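Local coordinates for thiol-activated cytolysin (Desulfobulbus propionicus, PDB 6NAL), which probably binds target membranes and assembles into pores, as a bacterial toxin of the cholesterol-dependent cytolysin family, at residues Tyr363-His372 with Phe412-Arg423; Ile427-Leu435 with Val457-Phe468. One frame throughout, in Å; residues are numbered along the deposited sequence.

Contact 1: residues Tyr363-His372 with Phe412-Arg423; sequences YSGGEIRLEH and FSTTIPLRGNAR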
loop_
_atom_site.group_PDB
_atom_site.type_symbol
_atom_site.label_atom_id
_atom_site.label_comp_id
_atom_site.label_asym_id
_atom_site.label_seq_id
_atom_site.Cartn_x
_atom_site.Cartn_y
_atom_site.Cartn_z
ATOM N N TYR A 363 8.302 -4.483 9.499
ATOM C CA TYR A 363 9.212 -3.341 9.458
ATOM C C TYR A 363 10.222 -3.565 10.576
ATOM O O TYR A 363 9.851 -3.639 11.758
ATOM C CB TYR A 363 8.466 -2.028 9.640
ATOM C CG TYR A 363 7.368 -1.783 8.660
ATOM C CD1 TYR A 363 7.626 -1.107 7.477
ATOM C CD2 TYR A 363 6.060 -2.195 8.930
ATOM C CE1 TYR A 363 6.632 -0.844 6.568
ATOM C CE2 TYR A 363 5.037 -1.931 8.012
ATOM C CZ TYR A 363 5.351 -1.252 6.823
ATOM O OH TYR A 363 4.394 -0.960 5.888
ATOM N N SER A 364 11.479 -3.783 10.199
ATOM C CA SER A 364 12.497 -4.087 11.196
ATOM C C SER A 364 12.898 -2.814 11.951
ATOM O O SER A 364 12.829 -1.698 11.425
ATOM C CB SER A 364 13.714 -4.751 10.545
ATOM O OG SER A 364 14.330 -3.892 9.606
ATOM N N GLY A 365 13.283 -2.999 13.207
ATOM C CA GLY A 365 13.850 -1.934 13.998
ATOM C C GLY A 365 15.220 -1.532 13.458
ATOM O O GLY A 365 15.666 -1.935 12.378
ATOM N N GLY A 366 15.874 -0.670 14.231
ATOM C CA GLY A 366 17.129 -0.111 13.769
ATOM C C GLY A 366 17.868 0.598 14.879
ATOM O O GLY A 366 17.409 0.666 16.020
ATOM N N GLU A 367 19.028 1.139 14.540
ATOM C CA GLU A 367 19.797 1.889 15.526
ATOM C C GLU A 367 20.331 3.140 14.875
ATOM O O GLU A 367 20.607 3.158 13.672
ATOM C CB GLU A 367 20.931 1.047 16.116
ATOM C CG GLU A 367 20.393 0.015 17.119
ATOM C CD GLU A 367 21.425 -1.014 17.595
ATOM O OE1 GLU A 367 22.612 -0.941 17.170
ATOM O OE2 GLU A 367 21.029 -1.901 18.402
ATOM N N ILE A 368 20.464 4.194 15.685
ATOM C CA ILE A 368 21.256 5.379 15.341
ATOM C C ILE A 368 22.427 5.474 16.316
ATOM O O ILE A 368 22.222 5.620 17.525
ATOM C CB ILE A 368 20.420 6.668 15.371
ATOM C CG1 ILE A 368 19.308 6.634 14.323
ATOM C CG2 ILE A 368 21.319 7.907 15.138
ATOM C CD1 ILE A 368 18.210 7.590 14.618
ATOM N N ARG A 369 23.652 5.372 15.790
ATOM C CA ARG A 369 24.870 5.565 16.577
ATOM C C ARG A 369 25.403 6.972 16.333
ATOM O O ARG A 369 25.611 7.371 15.186
ATOM C CB ARG A 369 25.958 4.540 16.224
ATOM C CG ARG A 369 25.691 3.100 16.643
ATOM C CD ARG A 369 26.979 2.384 17.019
ATOM N NE ARG A 369 26.859 0.924 16.937
ATOM C CZ ARG A 369 27.774 0.077 17.405
ATOM N NH1 ARG A 369 28.876 0.543 17.993
ATOM N NH2 ARG A 369 27.595 -1.231 17.291
ATOM N N LEU A 370 25.624 7.718 17.398
ATOM C CA LEU A 370 26.231 9.052 17.325
ATOM C C LEU A 370 27.650 8.994 17.870
ATOM O O LEU A 370 27.877 8.347 18.885
ATOM C CB LEU A 370 25.427 10.057 18.131
ATOM C CG LEU A 370 23.944 9.998 17.751
ATOM C CD1 LEU A 370 23.241 10.947 18.728
ATOM C CD2 LEU A 370 23.637 10.396 16.296
ATOM N N GLU A 371 28.610 9.588 17.166
ATOM C CA GLU A 371 29.999 9.583 17.605
ATOM C C GLU A 371 30.581 10.958 17.363
ATOM O O GLU A 371 30.421 11.555 16.294
ATOM C CB GLU A 371 30.817 8.512 16.894
ATOM C CG GLU A 371 29.967 7.243 16.646
ATOM C CD GLU A 371 30.755 6.009 16.177
ATOM O OE1 GLU A 371 31.121 5.950 14.980
ATOM O OE2 GLU A 371 30.965 5.076 17.001
ATOM N N HIS A 372 31.195 11.459 18.401
ATOM C CA HIS A 372 31.837 12.754 18.407
ATOM C C HIS A 372 33.285 12.524 18.806
ATOM O O HIS A 372 33.561 12.001 19.893
ATOM C CB HIS A 372 31.130 13.656 19.390
ATOM C CG HIS A 372 31.804 14.962 19.641
ATOM N ND1 HIS A 372 32.605 15.581 18.711
ATOM C CD2 HIS A 372 31.746 15.794 20.709
ATOM C CE1 HIS A 372 33.004 16.747 19.191
ATOM N NE2 HIS A 372 32.494 16.901 20.403
ATOM N N PHE A 412 32.591 10.883 22.713
ATOM C CA PHE A 412 31.208 10.629 23.060
ATOM C C PHE A 412 30.651 9.663 22.034
ATOM O O PHE A 412 30.960 9.772 20.848
ATOM C CB PHE A 412 30.362 11.871 23.034
ATOM C CG PHE A 412 28.905 11.585 23.107
ATOM C CD1 PHE A 412 28.346 11.075 24.289
ATOM C CD2 PHE A 412 28.086 11.810 22.016
ATOM C CE1 PHE A 412 27.003 10.793 24.380
ATOM C CE2 PHE A 412 26.715 11.545 22.100
ATOM C CZ PHE A 412 26.174 11.026 23.282
ATOM N N SER A 413 29.801 8.756 22.488
ATOM C CA SER A 413 29.320 7.669 21.652
ATOM C C SER A 413 28.101 7.020 22.302
ATOM O O SER A 413 28.184 6.521 23.425
ATOM C CB SER A 413 30.433 6.653 21.445
ATOM O OG SER A 413 29.955 5.523 20.731
ATOM N N THR A 414 26.968 7.018 21.614
ATOM C CA THR A 414 25.764 6.388 22.145
ATOM C C THR A 414 24.982 5.750 21.009
ATOM O O THR A 414 25.233 5.992 19.817
ATOM C CB THR A 414 24.913 7.396 22.964
ATOM O OG1 THR A 414 23.947 6.681 23.746
ATOM C CG2 THR A 414 24.235 8.465 22.103
ATOM N N THR A 415 24.095 4.844 21.400
ATOM C CA THR A 415 23.236 4.147 20.464
ATOM C C THR A 415 21.807 4.491 20.844
ATOM O O THR A 415 21.416 4.327 22.006
ATOM C CB THR A 415 23.509 2.644 20.499
ATOM O OG1 THR A 415 24.785 2.380 19.901
ATOM C CG2 THR A 415 22.473 1.895 19.691
ATOM N N ILE A 416 21.050 5.012 19.881
ATOM C CA ILE A 416 19.604 5.226 20.029
ATOM C C ILE A 416 18.827 4.069 19.394
ATOM O O ILE A 416 18.734 4.014 18.174
ATOM C CB ILE A 416 19.200 6.566 19.389
ATOM C CG1 ILE A 416 19.953 7.722 20.044
ATOM C CG2 ILE A 416 17.670 6.812 19.461
ATOM C CD1 ILE A 416 19.830 8.954 19.287
ATOM N N PRO A 417 18.288 3.113 20.127
ATOM C CA PRO A 417 17.533 2.026 19.474
ATOM C C PRO A 417 16.091 2.427 19.158
ATOM O O PRO A 417 15.387 3.021 19.974
ATOM C CB PRO A 417 17.584 0.889 20.506
ATOM C CG PRO A 417 17.540 1.666 21.848
ATOM C CD PRO A 417 18.227 3.039 21.594
ATOM N N LEU A 418 15.650 2.038 17.958
ATOM C CA LEU A 418 14.330 2.337 17.428
ATOM C C LEU A 418 13.626 1.064 16.977
ATOM O O LEU A 418 14.228 0.199 16.336
ATOM C CB LEU A 418 14.466 3.303 16.252
ATOM C CG LEU A 418 14.896 4.718 16.680
ATOM C CD1 LEU A 418 15.240 5.496 15.421
ATOM C CD2 LEU A 418 13.822 5.450 17.482
ATOM N N ARG A 419 12.334 0.993 17.259
ATOM C CA ARG A 419 11.512 -0.087 16.763
ATOM C C ARG A 419 11.004 0.243 15.376
ATOM O O ARG A 419 11.111 1.356 14.898
ATOM C CB ARG A 419 10.373 -0.353 17.723
ATOM C CG ARG A 419 10.904 -0.663 19.105
ATOM C CD ARG A 419 9.872 -1.329 19.987
ATOM N NE ARG A 419 8.790 -0.403 20.295
ATOM C CZ ARG A 419 7.645 -0.777 20.857
ATOM N NH1 ARG A 419 7.466 -2.058 21.165
ATOM N NH2 ARG A 419 6.693 0.116 21.108
ATOM N N GLY A 420 10.465 -0.773 14.715
ATOM C CA GLY A 420 10.052 -0.688 13.325
ATOM C C GLY A 420 8.897 0.261 13.060
ATOM O O GLY A 420 8.625 0.569 11.895
ATOM N N ASN A 421 8.212 0.729 14.096
ATOM C CA ASN A 421 7.212 1.762 13.905
ATOM C C ASN A 421 7.789 3.180 13.803
ATOM O O ASN A 421 7.023 4.126 13.613
ATOM C CB ASN A 421 6.182 1.669 15.032
ATOM C CG ASN A 421 6.776 1.929 16.391
ATOM O OD1 ASN A 421 7.938 1.606 16.664
ATOM N ND2 ASN A 421 5.967 2.503 17.270
ATOM N N ALA A 422 9.095 3.376 13.843
ATOM C CA ALA A 422 9.635 4.725 13.732
ATOM C C ALA A 422 9.938 5.087 12.286
ATOM O O ALA A 422 10.564 4.306 11.576
ATOM C CB ALA A 422 10.895 4.837 14.582
ATOM N N ARG A 423 9.491 6.272 11.861
ATOM C CA ARG A 423 9.717 6.789 10.519
ATOM C C ARG A 423 10.301 8.191 10.588
ATOM O O ARG A 423 10.295 8.850 11.644
ATOM C CB ARG A 423 8.431 6.925 9.696
ATOM C CG ARG A 423 7.424 5.845 9.845
ATOM C CD ARG A 423 7.627 4.763 8.768
ATOM N NE ARG A 423 6.448 3.896 8.723
ATOM C CZ ARG A 423 6.363 2.729 9.338
ATOM N NH1 ARG A 423 7.421 2.291 9.998
ATOM N NH2 ARG A 423 5.238 2.008 9.279
#
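Ile368 and Ile416 face each other across two antiparallel strands, 366-372 and 412-418, at the tight centre of this contact. The backbones join in four hydrogen-bonded pairs: Gly366 with Leu418, Ile368 with Ile416, Leu370 with Thr414 and His372 with Phe412. Ile416 N gives a nearly straight bond to Ile368 O, at 2.7 Å.

On the inner face Ile368 CD1 lies 3.7 Å from Leu418 CD1. Two residues on, Leu370 CD1 meets Ile416 CD1 at 4.0 Å. All four residues are buried. In both pairs the delta methyls touch as the side chains cross at a slant. At the far end His372 CB sits near the plane of the Phe412 ring, at its edge. Trp401 of strand 394-408 packs on Leu370, Phe412, Thr414 and Ile416, and Trp384 of strand 378-389 packs on Leu418.

The other face is more polar, and Arg369, Ser413 and Pro417 on it are exposed. Thr415 is wedged between two long chains there. Its OG1 lies beside the backbone N (chi1 -71°), 3.5 Å from Arg369 CG. This leaves CG2 anti to that N, 3.7 Å from Glu367 CD.

Beyond the Gly366-Leu418 pair, Gly420 CA comes to 3.3 Å from Tyr363 O in a C-H...O contact. Arg423 then bends back over one face of the Tyr363 ring. Its CZ is 4.5 Å from the ring centroid, a cation-pi contact, with the two planes 34° apart. Arg423 NH1 also donates to Gly420 O at 2.8 Å, which ties the guanidinium to the type I turn Arg419-Ala422.

One apolar face turned inward and one polar face turned outward are what a sheet of a beta sandwich has, here in the C-terminal domain of a thiol-activated cytolysin.

Contact 2: residues Ile427-Leu435 with Val457-Phe468; sequences IKTEGCTGL and VSIGGTTLHQTF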
loop_
_atom_site.group_PDB
_atom_site.type_symbol
_atom_site.label_atom_id
_atom_site.label_comp_id
_atom_site.label_asym_id
_atom_site.label_seq_id
_atom_site.Cartn_x
_atom_site.Cartn_y
_atom_site.Cartn_z
ATOM N N ILE A 427 18.176 14.252 11.779
ATOM C CA ILE A 427 19.419 14.302 12.546
ATOM C C ILE A 427 20.117 15.591 12.224
ATOM O O ILE A 427 20.343 15.876 11.050
ATOM C CB ILE A 427 20.370 13.138 12.231
ATOM C CG1 ILE A 427 19.694 11.817 12.517
ATOM C CG2 ILE A 427 21.644 13.235 13.084
ATOM C CD1 ILE A 427 20.550 10.613 12.030
ATOM N N LYS A 428 20.519 16.343 13.255
ATOM C CA LYS A 428 21.251 17.592 13.096
ATOM C C LYS A 428 22.433 17.596 14.051
ATOM O O LYS A 428 22.288 17.234 15.213
ATOM C CB LYS A 428 20.374 18.832 13.392
ATOM C CG LYS A 428 21.001 20.159 13.026
ATOM C CD LYS A 428 20.502 21.280 13.889
ATOM C CE LYS A 428 19.245 21.932 13.308
ATOM N NZ LYS A 428 18.744 23.020 14.208
ATOM N N THR A 429 23.592 18.037 13.573
ATOM C CA THR A 429 24.781 18.161 14.406
ATOM C C THR A 429 25.324 19.588 14.355
ATOM O O THR A 429 25.464 20.165 13.271
ATOM C CB THR A 429 25.881 17.190 13.961
ATOM O OG1 THR A 429 26.231 17.417 12.578
ATOM C CG2 THR A 429 25.421 15.784 14.091
ATOM N N GLU A 430 25.668 20.146 15.521
ATOM C CA GLU A 430 26.267 21.467 15.570
ATOM C C GLU A 430 27.542 21.435 16.404
ATOM O O GLU A 430 27.664 20.686 17.372
ATOM C CB GLU A 430 25.296 22.477 16.132
ATOM C CG GLU A 430 24.045 22.637 15.321
ATOM C CD GLU A 430 22.950 23.338 16.110
ATOM O OE1 GLU A 430 22.409 22.720 17.053
ATOM O OE2 GLU A 430 22.636 24.504 15.799
ATOM N N GLY A 431 28.504 22.246 16.003
ATOM C CA GLY A 431 29.746 22.325 16.727
ATOM C C GLY A 431 29.965 23.758 17.109
ATOM O O GLY A 431 29.778 24.642 16.272
ATOM N N CYS A 432 30.301 24.007 18.372
ATOM C CA CYS A 432 30.592 25.363 18.830
ATOM C C CYS A 432 31.983 25.791 18.365
ATOM O O CYS A 432 32.987 25.175 18.753
ATOM C CB CYS A 432 30.511 25.442 20.345
ATOM S SG CYS A 432 30.928 27.099 20.958
ATOM N N THR A 433 32.039 26.857 17.555
ATOM C CA THR A 433 33.308 27.355 17.044
ATOM C C THR A 433 34.085 28.167 18.065
ATOM O O THR A 433 35.278 28.406 17.873
ATOM C CB THR A 433 33.122 28.256 15.822
ATOM O OG1 THR A 433 32.503 29.485 16.236
ATOM C CG2 THR A 433 32.312 27.587 14.738
ATOM N N GLY A 434 33.439 28.654 19.098
ATOM C CA GLY A 434 34.106 29.561 20.018
ATOM C C GLY A 434 34.176 31.024 19.612
ATOM O O GLY A 434 34.672 31.825 20.407
ATOM N N LEU A 435 33.670 31.406 18.436
ATOM C CA LEU A 435 33.702 32.786 17.955
ATOM C C LEU A 435 32.306 33.390 17.856
ATOM O O LEU A 435 31.417 32.814 17.223
ATOM C CB LEU A 435 34.365 32.837 16.578
ATOM C CG LEU A 435 35.591 31.945 16.351
ATOM C CD1 LEU A 435 36.052 32.028 14.890
ATOM C CD2 LEU A 435 36.767 32.286 17.282
ATOM N N VAL A 457 26.392 8.524 12.567
ATOM C CA VAL A 457 26.809 9.883 12.244
ATOM C C VAL A 457 28.015 10.216 13.100
ATOM O O VAL A 457 27.941 10.157 14.333
ATOM C CB VAL A 457 25.682 10.920 12.418
ATOM C CG1 VAL A 457 24.370 10.405 11.843
ATOM C CG2 VAL A 457 25.477 11.313 13.812
ATOM N N SER A 458 29.137 10.519 12.446
ATOM C CA SER A 458 30.391 10.849 13.115
ATOM C C SER A 458 30.714 12.309 12.865
ATOM O O SER A 458 30.658 12.770 11.727
ATOM C CB SER A 458 31.551 9.992 12.599
ATOM O OG SER A 458 31.217 8.621 12.627
ATOM N N ILE A 459 31.032 13.033 13.901
ATOM C CA ILE A 459 31.600 14.346 13.690
ATOM C C ILE A 459 33.001 14.316 14.269
ATOM O O ILE A 459 33.275 13.619 15.252
ATOM C CB ILE A 459 30.762 15.485 14.307
ATOM C CG1 ILE A 459 30.538 15.267 15.790
ATOM C CG2 ILE A 459 29.468 15.652 13.557
ATOM C CD1 ILE A 459 29.848 16.451 16.423
ATOM N N GLY A 460 33.893 15.055 13.640
ATOM C CA GLY A 460 35.235 15.207 14.148
ATOM C C GLY A 460 35.788 16.548 13.733
ATOM O O GLY A 460 35.022 17.477 13.414
ATOM N N GLY A 461 37.116 16.658 13.719
ATOM C CA GLY A 461 37.729 17.882 13.259
ATOM C C GLY A 461 37.988 18.820 14.410
ATOM O O GLY A 461 38.072 18.404 15.573
ATOM N N THR A 462 38.159 20.092 14.075
ATOM C CA THR A 462 38.420 21.129 15.066
ATOM C C THR A 462 37.384 22.213 14.887
ATOM O O THR A 462 36.593 22.157 13.949
ATOM C CB THR A 462 39.795 21.780 14.902
ATOM O OG1 THR A 462 39.754 22.525 13.687
ATOM C CG2 THR A 462 40.911 20.743 14.893
ATOM N N THR A 463 37.501 23.269 15.712
ATOM C CA THR A 463 36.481 24.316 15.809
ATOM C C THR A 463 36.172 24.947 14.457
ATOM O O THR A 463 35.016 25.226 14.141
ATOM C CB THR A 463 36.956 25.428 16.755
ATOM O OG1 THR A 463 38.330 25.689 16.456
ATOM C CG2 THR A 463 36.830 25.083 18.244
ATOM N N LEU A 464 37.198 25.258 13.673
ATOM C CA LEU A 464 36.985 25.935 12.395
ATOM C C LEU A 464 37.012 24.989 11.205
ATOM O O LEU A 464 36.801 25.435 10.081
ATOM C CB LEU A 464 38.028 27.040 12.216
ATOM C CG LEU A 464 37.872 28.167 13.248
ATOM C CD1 LEU A 464 38.671 27.941 14.528
ATOM C CD2 LEU A 464 38.272 29.536 12.674
ATOM N N HIS A 465 37.268 23.695 11.419
ATOM C CA HIS A 465 37.160 22.694 10.349
ATOM C C HIS A 465 36.433 21.456 10.882
ATOM O O HIS A 465 37.050 20.509 11.372
ATOM C CB HIS A 465 38.514 22.312 9.767
ATOM C CG HIS A 465 38.396 21.558 8.483
ATOM N ND1 HIS A 465 38.450 22.174 7.252
ATOM C CD2 HIS A 465 38.178 20.245 8.240
ATOM C CE1 HIS A 465 38.299 21.268 6.304
ATOM N NE2 HIS A 465 38.122 20.090 6.877
ATOM N N GLN A 466 35.116 21.456 10.745
ATOM C CA GLN A 466 34.273 20.473 11.396
ATOM C C GLN A 466 33.825 19.463 10.357
ATOM O O GLN A 466 33.249 19.840 9.337
ATOM C CB GLN A 466 33.044 21.119 12.034
ATOM C CG GLN A 466 33.311 22.035 13.206
ATOM C CD GLN A 466 32.004 22.617 13.786
ATOM O OE1 GLN A 466 30.881 22.105 13.602
ATOM N NE2 GLN A 466 32.159 23.692 14.482
ATOM N N THR A 467 34.054 18.194 10.625
ATOM C CA THR A 467 33.795 17.154 9.653
ATOM C C THR A 467 32.551 16.397 10.063
ATOM O O THR A 467 32.216 16.318 11.254
ATOM C CB THR A 467 34.981 16.200 9.563
ATOM O OG1 THR A 467 35.099 15.530 10.817
ATOM C CG2 THR A 467 36.287 16.997 9.215
ATOM N N PHE A 468 31.867 15.865 9.060
ATOM C CA PHE A 468 30.610 15.161 9.235
ATOM C C PHE A 468 30.553 14.026 8.246
ATOM O O PHE A 468 30.862 14.209 7.065
ATOM C CB PHE A 468 29.427 16.081 8.987
ATOM C CG PHE A 468 28.071 15.416 9.138
ATOM C CD1 PHE A 468 27.460 14.792 8.068
ATOM C CD2 PHE A 468 27.385 15.473 10.328
ATOM C CE1 PHE A 468 26.191 14.228 8.191
ATOM C CE2 PHE A 468 26.120 14.898 10.462
ATOM C CZ PHE A 468 25.522 14.298 9.399
#
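The Phe468 ring and the Gln466 amide are the flat groups that meet strand 427-432. Thr429 CG2 lies at the edge of the Phe468 ring, in its plane, 3.8 Å from CE2. Thr429 OG1 approaches the same ring obliquely and is 3.2 Å from Phe468 CD2. This hydroxyl sits between the backbone N and the carbonyl carbon (chi1 58°), which turns it to the ring while it hydrogen-bonds Ser443 OG of strand 440-449.

The Gln466 amide uses its NE2 twice. One bond goes to Gly431 O at 3.1 Å, and the other to Thr463 O at 3.3 Å. Both acceptors lie close to the amide plane. Seen from Gly431, however, NE2 stands above the carbonyl plane and not on a lone pair, with a C=O...N angle of 93°. The Gln466 chain, extended beyond CG (chi2 -179°), carries the amide across to Gly431. Its OE1 lies 3.3 Å from Gly431 CA, where the glycine has no side chain in the way.

The rest is mixed. Ile427 CD1 and Val457 CG1 meet tip to tip at 3.8 Å. Ile459 and Thr429 slide past each other in opposite directions, and Phe380 of strand 378-389 touches both. At the loop end Thr463 CB sits 3.6 Å from Thr433 O. Nearby, Leu435 and Leu464 cross at about a right angle through their delta methyls. Thr433 OG1 accepts from Leu435 N in an ST turn and also bonds Glu438 O.

At the domain tip the start of the Trp-rich undecapeptide loop, Cys432-Leu435, meets Thr463-Leu464, which matches the family's Thr-Leu cholesterol-recognition pair. Apolar pairs at Ile427-Val457 and Leu435-Leu464 flank polar groups, and Gln466 links the two loops. This pairing is consistent with sterol recognition, as in related cytolysins.

The centres of contacts 1 and 2 lie 21 Å apart. Contact 1 closes before contact 2 opens along the chain. Both draw on strand 422-432, whose start leaves the turn of contact 1 and whose later part forms one side of contact 2. They also meet in one sheet, where strands 349-372 and 454-462 run parallel. There Glu371 O and Ile459 N are 2.9 Å apart, a probable hydrogen bond, and Leu370 packs on Val457. Contact 1 pairs strands within a sheet, and contact 2 packs two sheets together. Both lie in the elongated C-terminal beta sandwich, contact 1 nearer the rest of the molecule and contact 2 at the tip, which probably meets the membrane, as in related cytolysins.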